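Local coordinates for protein GH59 galactosidase (Clostridium cellulolyticum, PDB 2V4V) that binds plant cell-wall carbohydrate, including xylose, through a family 6 carbohydrate-binding module that is one part of a larger family 59 glycoside hydrolase, at residues Gln1-Arg6 / Asn42-Gly47; Phe46-Gly51 / Gly101-His106; Gly51-Arg56 / Ala95-Ser100; Gly64-Arg69 / Val108-Lys113. One frame throughout, in Å; residues are numbered along the deposited sequence.

Overall arrangement
The four contacts follow the beta-sandwich of this family 6 carbohydrate-binding module from one end into its core. Contacts 1 and 2 have centres 9 Å apart and share Phe-46, whose ring lies between Ala-3 and Val-102. Contact 2 passes Gly-51 on to contact 3, which joins strands 52-59 and 91-98 of one sheet. Contact 4 joins strands 64-70 and 105-113 of the other. Contacts 3 and 4, centres 11 Å apart, face each other across the core, where Phe-53 CG meets Ile-68 CD1 at 3.6 Å. The bound xylose is about 10 Å from the side chain of Phe-112, and the sodium ion about 11 Å from those of Ala-55 and Leu-110.

Contact 1: residues Gln1-Arg6 / Asn42-Gly47; sequences QSAYSR and NNVDFG
The N-terminal lead-in of the beta-sandwich lies along strand 38-48, Gln-1 to Ala-3 running beside Val-44 to Phe-46 in roughly the same direction. Two backbone bonds enclose the single bridge of Ser-2 with Asp-45: Asp-45 N gives to Gln-1 O at 2.8 Å, and Ala-3 N to Asp-45 O at 2.9 Å. The start of the chain is held too, since Gln-1 N donates to Asn-43 O. Beyond it the glutamine stretches out so that Asn-42 O lies in the plane of its amide (5° out), with NE2 3.1 Å away and an N-H...O angle of 166°.

Ala-3 is small enough to slip between larger groups. Its CB touches Val-44 CG1 at 3.6 Å and sits over one face of the Phe-46 ring in a CH-pi contact, 4.0 Å from the ring centroid. The same methyl lies over the centre of the Tyr-4 ring. With CG beside its own backbone N (chi1 -51°), Tyr-4 sends its hydroxyl to Phe-46 O at 2.7 Å, the carbonyl lying at the ring's edge.

Ser-2 suits the bend that follows: its OG accepts from Tyr-4 N, while Ser-2 O takes both N and OG of Ser-5. On the strand, Asp-45 OD1 accepts from Gly-47 N in an Asx turn. A single beta bridge fastens the N-terminus to a sandwich strand, and a type I turn with an ST turn leads the chain away.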
# COMPACT_ATOMS: atom_id res chain seq x y z
N GLN A 1 12.02 -2.47 -10.29
CA GLN A 1 11.17 -1.26 -10.43
C GLN A 1 11.61 -0.22 -9.40
O GLN A 1 12.03 -0.56 -8.30
CB GLN A 1 9.69 -1.58 -10.25
CG GLN A 1 9.27 -2.21 -8.91
CD GLN A 1 7.88 -2.84 -8.99
OE1 GLN A 1 6.93 -2.21 -9.50
NE2 GLN A 1 7.75 -4.08 -8.48
N SER A 2 11.52 1.03 -9.78
CA SER A 2 11.98 2.10 -8.91
C SER A 2 10.98 2.34 -7.79
O SER A 2 9.76 2.39 -8.03
CB SER A 2 12.08 3.39 -9.72
OG SER A 2 12.44 4.46 -8.87
N ALA A 3 11.48 2.53 -6.57
CA ALA A 3 10.58 2.92 -5.46
C ALA A 3 9.85 4.25 -5.72
O ALA A 3 8.76 4.51 -5.16
CB ALA A 3 11.36 3.01 -4.12
N TYR A 4 10.46 5.07 -6.59
CA TYR A 4 10.01 6.44 -6.84
C TYR A 4 9.03 6.56 -8.01
O TYR A 4 8.53 7.65 -8.27
CB TYR A 4 11.25 7.38 -6.98
CG TYR A 4 12.13 7.14 -5.79
CD1 TYR A 4 11.74 7.59 -4.52
CD2 TYR A 4 13.28 6.36 -5.89
CE1 TYR A 4 12.51 7.31 -3.40
CE2 TYR A 4 14.06 6.07 -4.75
CZ TYR A 4 13.67 6.56 -3.50
OH TYR A 4 14.38 6.33 -2.33
N SER A 5 8.77 5.43 -8.68
CA SER A 5 7.78 5.34 -9.72
C SER A 5 6.38 5.20 -9.11
O SER A 5 6.20 4.89 -7.93
CB SER A 5 8.06 4.12 -10.64
OG SER A 5 7.99 2.87 -9.95
N ARG A 6 5.39 5.44 -9.95
CA ARG A 6 4.03 5.13 -9.57
C ARG A 6 3.82 3.63 -9.75
O ARG A 6 3.92 3.09 -10.88
CB ARG A 6 3.07 5.91 -10.45
CG ARG A 6 1.63 5.51 -10.27
CD ARG A 6 0.85 6.48 -11.05
NE ARG A 6 -0.51 6.06 -11.29
CZ ARG A 6 -1.54 6.88 -11.33
NH1 ARG A 6 -1.36 8.20 -11.13
NH2 ARG A 6 -2.75 6.37 -11.57
N ASN A 42 7.90 -7.18 -5.95
CA ASN A 42 9.26 -7.67 -5.91
C ASN A 42 10.26 -6.67 -6.48
O ASN A 42 9.96 -5.91 -7.42
CB ASN A 42 9.41 -8.98 -6.69
CG ASN A 42 8.71 -10.15 -6.02
OD1 ASN A 42 8.16 -10.04 -4.94
ND2 ASN A 42 8.73 -11.30 -6.70
N ASN A 43 11.48 -6.76 -5.95
CA ASN A 43 12.62 -6.08 -6.57
C ASN A 43 12.40 -4.59 -6.74
O ASN A 43 12.59 -4.03 -7.85
CB ASN A 43 12.91 -6.69 -7.94
CG ASN A 43 13.18 -8.16 -7.88
OD1 ASN A 43 13.70 -8.65 -6.87
ND2 ASN A 43 12.81 -8.90 -8.94
N VAL A 44 11.97 -3.95 -5.67
CA VAL A 44 11.84 -2.50 -5.66
C VAL A 44 13.20 -1.89 -5.26
O VAL A 44 13.79 -2.28 -4.25
CB VAL A 44 10.76 -2.04 -4.68
CG1 VAL A 44 10.71 -0.54 -4.64
CG2 VAL A 44 9.36 -2.61 -5.06
N ASP A 45 13.66 -0.94 -6.08
CA ASP A 45 14.97 -0.32 -5.85
C ASP A 45 14.77 1.02 -5.15
O ASP A 45 14.19 1.94 -5.71
CB ASP A 45 15.68 -0.11 -7.19
CG ASP A 45 17.12 0.37 -7.05
OD1 ASP A 45 17.61 0.61 -5.91
OD2 ASP A 45 17.76 0.48 -8.12
N PHE A 46 15.22 1.09 -3.89
CA PHE A 46 15.14 2.30 -3.11
C PHE A 46 16.30 3.26 -3.31
O PHE A 46 16.26 4.38 -2.80
CB PHE A 46 15.10 1.94 -1.61
CG PHE A 46 13.78 1.39 -1.20
CD1 PHE A 46 12.76 2.25 -0.78
CD2 PHE A 46 13.52 0.00 -1.37
CE1 PHE A 46 11.49 1.73 -0.44
CE2 PHE A 46 12.29 -0.53 -1.04
CZ PHE A 46 11.27 0.32 -0.57
N GLY A 47 17.34 2.81 -4.02
CA GLY A 47 18.59 3.60 -4.12
C GLY A 47 19.04 4.04 -2.73
O GLY A 47 19.00 3.26 -1.76

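Contact 2: residues Phe46-Gly51 / Gly101-His106; sequences FGDGVG and GVTGKH
Two backbone bonds link Phe-46 and Gly-47 to Gly-104: Phe-46 N gives a straight bond to Gly-104 O (3.0 Å), and Gly-104 N a more bent one to Gly-47 O (3.2 Å, N-H...O angle 144°). Gly-47 and Gly-104 both have positive phi, a conformation glycine adopts readily, and at Gly-104 the chain turns a corner. Thr-103 CA adds a CA-H...O contact to Gly-47 O.

Val-102 carries the side-chain packing. Its CG1 lies 3.6 Å above the plane of the Phe-46 ring, displaced toward the rim and on the face opposite Ala-3, so that the aromatic ring is sandwiched between two methyl groups. Val-50 approaches the same methyl, CG1 to CG1 at 4.0 Å. Gly-104 O lies at the ring's edge.

Where the strands part, one water takes over the bridging. It donates to Phe-46 O at 2.7 Å and to Val-102 O at 2.6 Å, and it accepts from Val-50 N at 2.8 Å. The chemistry is thus divided: the apolar ring is closed in by aliphatic carbon, while the backbone polar groups that no longer pair directly are satisfied through a water that bridges the end of the strand at Phe-46, Val-50 and the loop at Val-102.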
# COMPACT_ATOMS: atom_id res chain seq x y z
N PHE A 46 15.22 1.09 -3.89
CA PHE A 46 15.14 2.30 -3.11
C PHE A 46 16.30 3.26 -3.31
O PHE A 46 16.26 4.38 -2.80
CB PHE A 46 15.10 1.94 -1.61
CG PHE A 46 13.78 1.39 -1.20
CD1 PHE A 46 12.76 2.25 -0.78
CD2 PHE A 46 13.52 0.00 -1.37
CE1 PHE A 46 11.49 1.73 -0.44
CE2 PHE A 46 12.29 -0.53 -1.04
CZ PHE A 46 11.27 0.32 -0.57
N GLY A 47 17.34 2.81 -4.02
CA GLY A 47 18.59 3.60 -4.12
C GLY A 47 19.04 4.04 -2.73
O GLY A 47 19.00 3.26 -1.76
N ASP A 48 19.39 5.31 -2.61
CA ASP A 48 19.75 5.91 -1.33
C ASP A 48 19.09 7.28 -1.28
O ASP A 48 19.55 8.21 -1.98
CB ASP A 48 21.28 5.99 -1.20
CG ASP A 48 21.76 7.03 -0.19
OD1 ASP A 48 22.59 7.89 -0.61
OD2 ASP A 48 21.33 6.98 0.99
N GLY A 49 18.02 7.42 -0.52
CA GLY A 49 17.32 8.72 -0.47
C GLY A 49 15.89 8.72 0.03
O GLY A 49 15.31 9.81 0.16
N VAL A 50 15.32 7.53 0.34
CA VAL A 50 13.87 7.44 0.65
C VAL A 50 13.50 8.22 1.91
O VAL A 50 14.23 8.16 2.91
CB VAL A 50 13.36 5.97 0.78
CG1 VAL A 50 13.83 5.30 2.11
CG2 VAL A 50 11.82 5.94 0.65
N GLY A 51 12.39 8.97 1.87
CA GLY A 51 11.91 9.66 3.05
C GLY A 51 10.40 9.52 3.33
O GLY A 51 9.93 9.79 4.42
N GLY A 101 15.06 5.31 6.79
CA GLY A 101 16.05 5.21 5.74
C GLY A 101 16.34 3.77 5.39
O GLY A 101 16.57 2.89 6.27
N VAL A 102 16.39 3.52 4.07
CA VAL A 102 16.76 2.21 3.58
C VAL A 102 17.53 2.33 2.27
O VAL A 102 17.48 3.37 1.61
CB VAL A 102 15.54 1.27 3.52
CG1 VAL A 102 14.84 1.40 2.23
CG2 VAL A 102 16.01 -0.17 3.71
N THR A 103 18.25 1.27 1.93
CA THR A 103 19.05 1.25 0.71
C THR A 103 18.66 0.05 -0.13
O THR A 103 17.99 -0.87 0.34
CB THR A 103 20.55 1.18 1.03
OG1 THR A 103 20.79 0.18 2.02
CG2 THR A 103 21.05 2.53 1.53
N GLY A 104 19.08 0.06 -1.39
CA GLY A 104 19.15 -1.16 -2.18
C GLY A 104 17.80 -1.69 -2.61
O GLY A 104 16.78 -1.01 -2.51
N LYS A 105 17.83 -2.94 -3.06
CA LYS A 105 16.67 -3.59 -3.67
C LYS A 105 16.01 -4.50 -2.64
O LYS A 105 16.68 -5.26 -1.94
CB LYS A 105 17.17 -4.43 -4.85
CG LYS A 105 17.60 -3.62 -6.07
CD LYS A 105 19.05 -3.12 -5.89
CE LYS A 105 19.73 -2.70 -7.20
NZ LYS A 105 20.89 -1.78 -6.88
N HIS A 106 14.68 -4.39 -2.51
CA HIS A 106 13.93 -5.21 -1.58
C HIS A 106 12.57 -5.56 -2.14
O HIS A 106 12.05 -4.80 -2.96
CB HIS A 106 13.74 -4.42 -0.30
CG HIS A 106 15.03 -4.24 0.45
ND1 HIS A 106 15.82 -3.10 0.37
CD2 HIS A 106 15.68 -5.11 1.25
CE1 HIS A 106 16.90 -3.28 1.13
NE2 HIS A 106 16.84 -4.49 1.66
O HOH W 1 16.45 5.03 -0.14

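Contact 3: residues Gly51-Arg56 / Ala95-Ser100; sequences GGFQAR and AKCTVS
Gly-51 to Ala-55 pair with Ala-95 to Val-99 as antiparallel neighbours in one sheet of the beta-sandwich, 91-98 being the outermost strand. The axes of the two short strands come within 4.7 Å at 168°.

The backbone bonds form the frame. Ala-55 and Ala-95 exchange two nearly straight ones, both 2.8 Å between N and O and both in the carbonyl planes. Phe-53 and Cys-97 form the next hydrogen-bonded pair, and between these pairs Gln-54 faces Lys-96. CA-H...O contacts accompany the ladder, the shortest from Lys-96 CA to Phe-53 O at 3.2 Å. At the far end Gly-52 and Thr-98 draw their CA atoms to 4.2 Å, an approach that the absence of a side chain on Gly-52 probably eases. Gly-51 and Gly-52 both face Ser-128 of strand 121-128, a classic beta bulge.

Apolar contacts lie on the inner face. Phe-53 projects into the core, and with CG opposite the backbone N (chi1 171°) its ring meets Phe-127 edge-to-face and packs on Ile-68 of the other sheet. Its CB touches both Val-99 CG2 at 3.7 Å and Cys-97 SG at 3.9 Å. The sulfur stands obliquely to the ring. Small Ala-55 and Ala-95 face the other sheet, where Ala-55 meets Ile-66 and Ala-95 meets Cys-81.

On the outer face Gln-54 and Lys-96 lie alongside each other through their aliphatic CG atoms, the lysine then bending away.

Past the strand's end, Val-99 N still reaches Gly-51 O at 3.0 Å, but from 60° above the carbonyl plane.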
# COMPACT_ATOMS: atom_id res chain seq x y z
N GLY A 51 12.39 8.97 1.87
CA GLY A 51 11.91 9.66 3.05
C GLY A 51 10.40 9.52 3.33
O GLY A 51 9.93 9.79 4.42
N GLY A 52 9.64 9.07 2.33
CA GLY A 52 8.19 9.08 2.48
C GLY A 52 7.47 8.09 1.58
O GLY A 52 8.06 7.50 0.70
N PHE A 53 6.16 7.99 1.81
CA PHE A 53 5.29 7.04 1.06
C PHE A 53 3.93 7.71 0.89
O PHE A 53 3.43 8.37 1.81
CB PHE A 53 5.15 5.78 1.91
CG PHE A 53 4.12 4.76 1.43
CD1 PHE A 53 4.49 3.71 0.58
CD2 PHE A 53 2.81 4.80 1.92
CE1 PHE A 53 3.57 2.74 0.23
CE2 PHE A 53 1.88 3.82 1.56
CZ PHE A 53 2.28 2.79 0.71
N GLN A 54 3.35 7.53 -0.31
CA GLN A 54 2.07 8.11 -0.67
C GLN A 54 1.24 7.01 -1.27
O GLN A 54 1.69 6.31 -2.20
CB GLN A 54 2.30 9.26 -1.66
CG GLN A 54 1.05 9.97 -2.19
CD GLN A 54 1.37 10.88 -3.38
OE1 GLN A 54 2.45 10.78 -3.99
NE2 GLN A 54 0.42 11.74 -3.73
N ALA A 55 0.02 6.84 -0.75
CA ALA A 55 -0.89 5.82 -1.29
C ALA A 55 -2.23 6.44 -1.68
O ALA A 55 -2.76 7.29 -0.95
CB ALA A 55 -1.12 4.73 -0.26
N ARG A 56 -2.74 6.01 -2.84
CA ARG A 56 -4.04 6.51 -3.32
C ARG A 56 -5.13 5.53 -2.88
O ARG A 56 -5.15 4.41 -3.35
CB ARG A 56 -3.99 6.63 -4.86
CG ARG A 56 -5.18 7.29 -5.48
CD ARG A 56 -5.18 8.79 -5.13
NE ARG A 56 -6.37 9.41 -5.71
CZ ARG A 56 -6.76 10.66 -5.48
NH1 ARG A 56 -6.03 11.46 -4.68
NH2 ARG A 56 -7.89 11.11 -6.04
N ALA A 95 -3.10 9.10 1.17
CA ALA A 95 -2.65 8.80 2.53
C ALA A 95 -1.13 8.88 2.47
O ALA A 95 -0.52 8.49 1.45
CB ALA A 95 -3.13 7.40 2.97
N LYS A 96 -0.49 9.39 3.53
CA LYS A 96 0.94 9.64 3.43
C LYS A 96 1.61 9.35 4.79
O LYS A 96 1.00 9.58 5.84
CB LYS A 96 1.16 11.13 3.08
CG LYS A 96 0.67 11.42 1.64
CD LYS A 96 0.61 12.91 1.31
CE LYS A 96 -0.68 13.55 1.84
NZ LYS A 96 -0.81 14.94 1.27
N CYS A 97 2.88 8.94 4.73
CA CYS A 97 3.66 8.75 5.95
C CYS A 97 5.15 8.90 5.67
O CYS A 97 5.61 8.88 4.49
CB CYS A 97 3.39 7.41 6.62
SG CYS A 97 3.94 5.99 5.58
N THR A 98 5.91 9.07 6.75
CA THR A 98 7.34 9.03 6.60
C THR A 98 7.84 7.58 6.56
O THR A 98 7.17 6.64 7.00
CB THR A 98 8.04 9.75 7.77
OG1 THR A 98 7.64 9.17 9.01
CG2 THR A 98 7.70 11.25 7.74
N VAL A 99 9.06 7.41 6.06
CA VAL A 99 9.64 6.08 5.91
C VAL A 99 11.07 6.17 6.41
O VAL A 99 11.75 7.18 6.16
CB VAL A 99 9.60 5.68 4.42
CG1 VAL A 99 10.42 4.43 4.08
CG2 VAL A 99 8.10 5.45 4.08
N SER A 100 11.46 5.16 7.18
CA SER A 100 12.85 5.04 7.69
C SER A 100 13.83 4.88 6.54
O SER A 100 13.50 4.36 5.49
CB SER A 100 12.95 3.78 8.55
OG SER A 100 12.12 3.91 9.72

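Contact 4: residues Gly64-Arg69 / Val108-Lys113; sequences GNIEIR and VYLVFK
Ile-66 and Ile-68 pack tightly against Leu-110 on the inner face of this antiparallel pair, strands 64-70 and 105-113, whose short segments run at 153°. Ile-66 CG2, opposite the backbone N, reaches Leu-110 CB at 3.8 Å and meets the edge of the Phe-112 ring. Ile-68 lies beside Leu-110, CG1 to CD2 at 4.0 Å. Branched and aromatic residues suit this face because it is closed by the opposite sheet. Six backbone bonds in three pairs, Asn-65 with Lys-113, Glu-67 with Val-111 and Arg-69 with Tyr-109, hold the register.

The other face is mostly polar and partly exposed, with Val-111 buried. Here a single carboxylate oxygen, Glu-67 OE1, gathers three donors: Lys-113 NZ at 2.8 Å from across the pair, and Arg-69 NE at 3.0 Å and NH2 at 2.9 Å from its own strand. The guanidinium comes side-on, its plane containing OE1, yet Lys-113 NZ lies off one face of the carboxylate and Arg-69 NE and NH2 off the opposite face. Lys-113 bends at chi2 (-75°) over the glutamate. The two cations joined in this salt-bridge network probably favour the charged carboxylate. Beside the network Val-111 CG2 brushes Arg-69 CD at 4.1 Å, a looser fit.

Strand 38-48 flanks 105-113 on one side, with Val-108 on Val-44. Strand 77-83 borders 64-70 on the other, and strand 52-59 of the facing sheet meets Leu-110 through Phe-53.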
# COMPACT_ATOMS: atom_id res chain seq x y z
N GLY A 64 -7.63 2.12 8.20
CA GLY A 64 -6.74 1.19 8.87
C GLY A 64 -5.33 1.67 8.62
O GLY A 64 -5.13 2.87 8.39
N ASN A 65 -4.36 0.76 8.65
CA ASN A 65 -2.95 1.12 8.43
C ASN A 65 -2.36 0.22 7.33
O ASN A 65 -2.75 -0.94 7.21
CB ASN A 65 -2.08 0.86 9.68
CG ASN A 65 -2.29 1.91 10.78
OD1 ASN A 65 -2.72 3.05 10.52
ND2 ASN A 65 -1.95 1.52 12.03
N ILE A 66 -1.43 0.80 6.56
CA ILE A 66 -0.62 0.03 5.61
C ILE A 66 0.76 -0.07 6.23
O ILE A 66 1.46 0.93 6.32
CB ILE A 66 -0.49 0.71 4.23
CG1 ILE A 66 -1.88 1.02 3.62
CG2 ILE A 66 0.40 -0.14 3.30
CD1 ILE A 66 -1.83 1.82 2.33
N GLU A 67 1.10 -1.24 6.72
CA GLU A 67 2.44 -1.47 7.23
C GLU A 67 3.35 -1.76 6.06
O GLU A 67 3.05 -2.64 5.23
CB GLU A 67 2.46 -2.63 8.23
CG GLU A 67 1.83 -2.23 9.57
CD GLU A 67 1.89 -3.34 10.64
OE1 GLU A 67 2.23 -4.47 10.30
OE2 GLU A 67 1.56 -3.03 11.81
N ILE A 68 4.47 -1.05 5.99
CA ILE A 68 5.36 -1.23 4.85
C ILE A 68 6.55 -2.05 5.37
O ILE A 68 7.36 -1.52 6.14
CB ILE A 68 5.90 0.11 4.34
CG1 ILE A 68 4.76 1.04 3.93
CG2 ILE A 68 6.81 -0.09 3.13
CD1 ILE A 68 5.12 2.52 4.02
N ARG A 69 6.64 -3.32 4.92
CA ARG A 69 7.63 -4.24 5.46
C ARG A 69 8.53 -4.75 4.32
O ARG A 69 8.12 -4.83 3.17
CB ARG A 69 6.93 -5.42 6.13
CG ARG A 69 6.28 -5.00 7.47
CD ARG A 69 5.52 -6.14 8.15
NE ARG A 69 4.87 -5.67 9.36
CZ ARG A 69 5.48 -5.48 10.54
NH1 ARG A 69 6.80 -5.75 10.70
NH2 ARG A 69 4.76 -5.03 11.59
N VAL A 108 8.76 -5.45 -1.50
CA VAL A 108 8.01 -4.60 -0.60
C VAL A 108 6.68 -5.29 -0.29
O VAL A 108 5.91 -5.56 -1.23
CB VAL A 108 7.77 -3.20 -1.20
CG1 VAL A 108 6.73 -2.46 -0.41
CG2 VAL A 108 9.07 -2.38 -1.22
N TYR A 109 6.41 -5.52 1.01
CA TYR A 109 5.12 -6.06 1.45
C TYR A 109 4.31 -4.94 2.02
O TYR A 109 4.75 -4.30 2.98
CB TYR A 109 5.31 -7.12 2.54
CG TYR A 109 5.88 -8.40 1.98
CD1 TYR A 109 5.12 -9.58 1.92
CD2 TYR A 109 7.21 -8.45 1.50
CE1 TYR A 109 5.65 -10.78 1.40
CE2 TYR A 109 7.74 -9.62 0.98
CZ TYR A 109 6.96 -10.78 0.92
OH TYR A 109 7.53 -11.94 0.40
N LEU A 110 3.12 -4.71 1.44
CA LEU A 110 2.17 -3.80 2.04
C LEU A 110 1.16 -4.67 2.82
O LEU A 110 0.39 -5.42 2.22
CB LEU A 110 1.48 -2.94 0.99
CG LEU A 110 2.41 -2.12 0.07
CD1 LEU A 110 1.54 -1.28 -0.83
CD2 LEU A 110 3.37 -1.23 0.93
N VAL A 111 1.22 -4.58 4.15
CA VAL A 111 0.49 -5.46 5.04
C VAL A 111 -0.62 -4.63 5.69
O VAL A 111 -0.37 -3.57 6.27
CB VAL A 111 1.39 -6.11 6.12
CG1 VAL A 111 0.57 -7.07 7.00
CG2 VAL A 111 2.57 -6.86 5.44
N PHE A 112 -1.87 -5.06 5.51
CA PHE A 112 -3.00 -4.19 5.83
C PHE A 112 -3.52 -4.56 7.20
O PHE A 112 -3.88 -5.71 7.45
CB PHE A 112 -4.08 -4.36 4.76
CG PHE A 112 -3.54 -4.22 3.34
CD1 PHE A 112 -2.78 -3.07 3.01
CD2 PHE A 112 -3.74 -5.19 2.39
CE1 PHE A 112 -2.24 -2.92 1.71
CE2 PHE A 112 -3.24 -5.07 1.08
CZ PHE A 112 -2.49 -3.92 0.74
N LYS A 113 -3.57 -3.57 8.10
CA LYS A 113 -3.95 -3.86 9.47
C LYS A 113 -5.04 -2.91 9.95
O LYS A 113 -5.06 -1.73 9.58
CB LYS A 113 -2.73 -3.74 10.40
CG LYS A 113 -1.60 -4.70 10.06
CD LYS A 113 -1.90 -6.13 10.48
CE LYS A 113 -0.64 -7.04 10.47
NZ LYS A 113 0.59 -6.57 11.24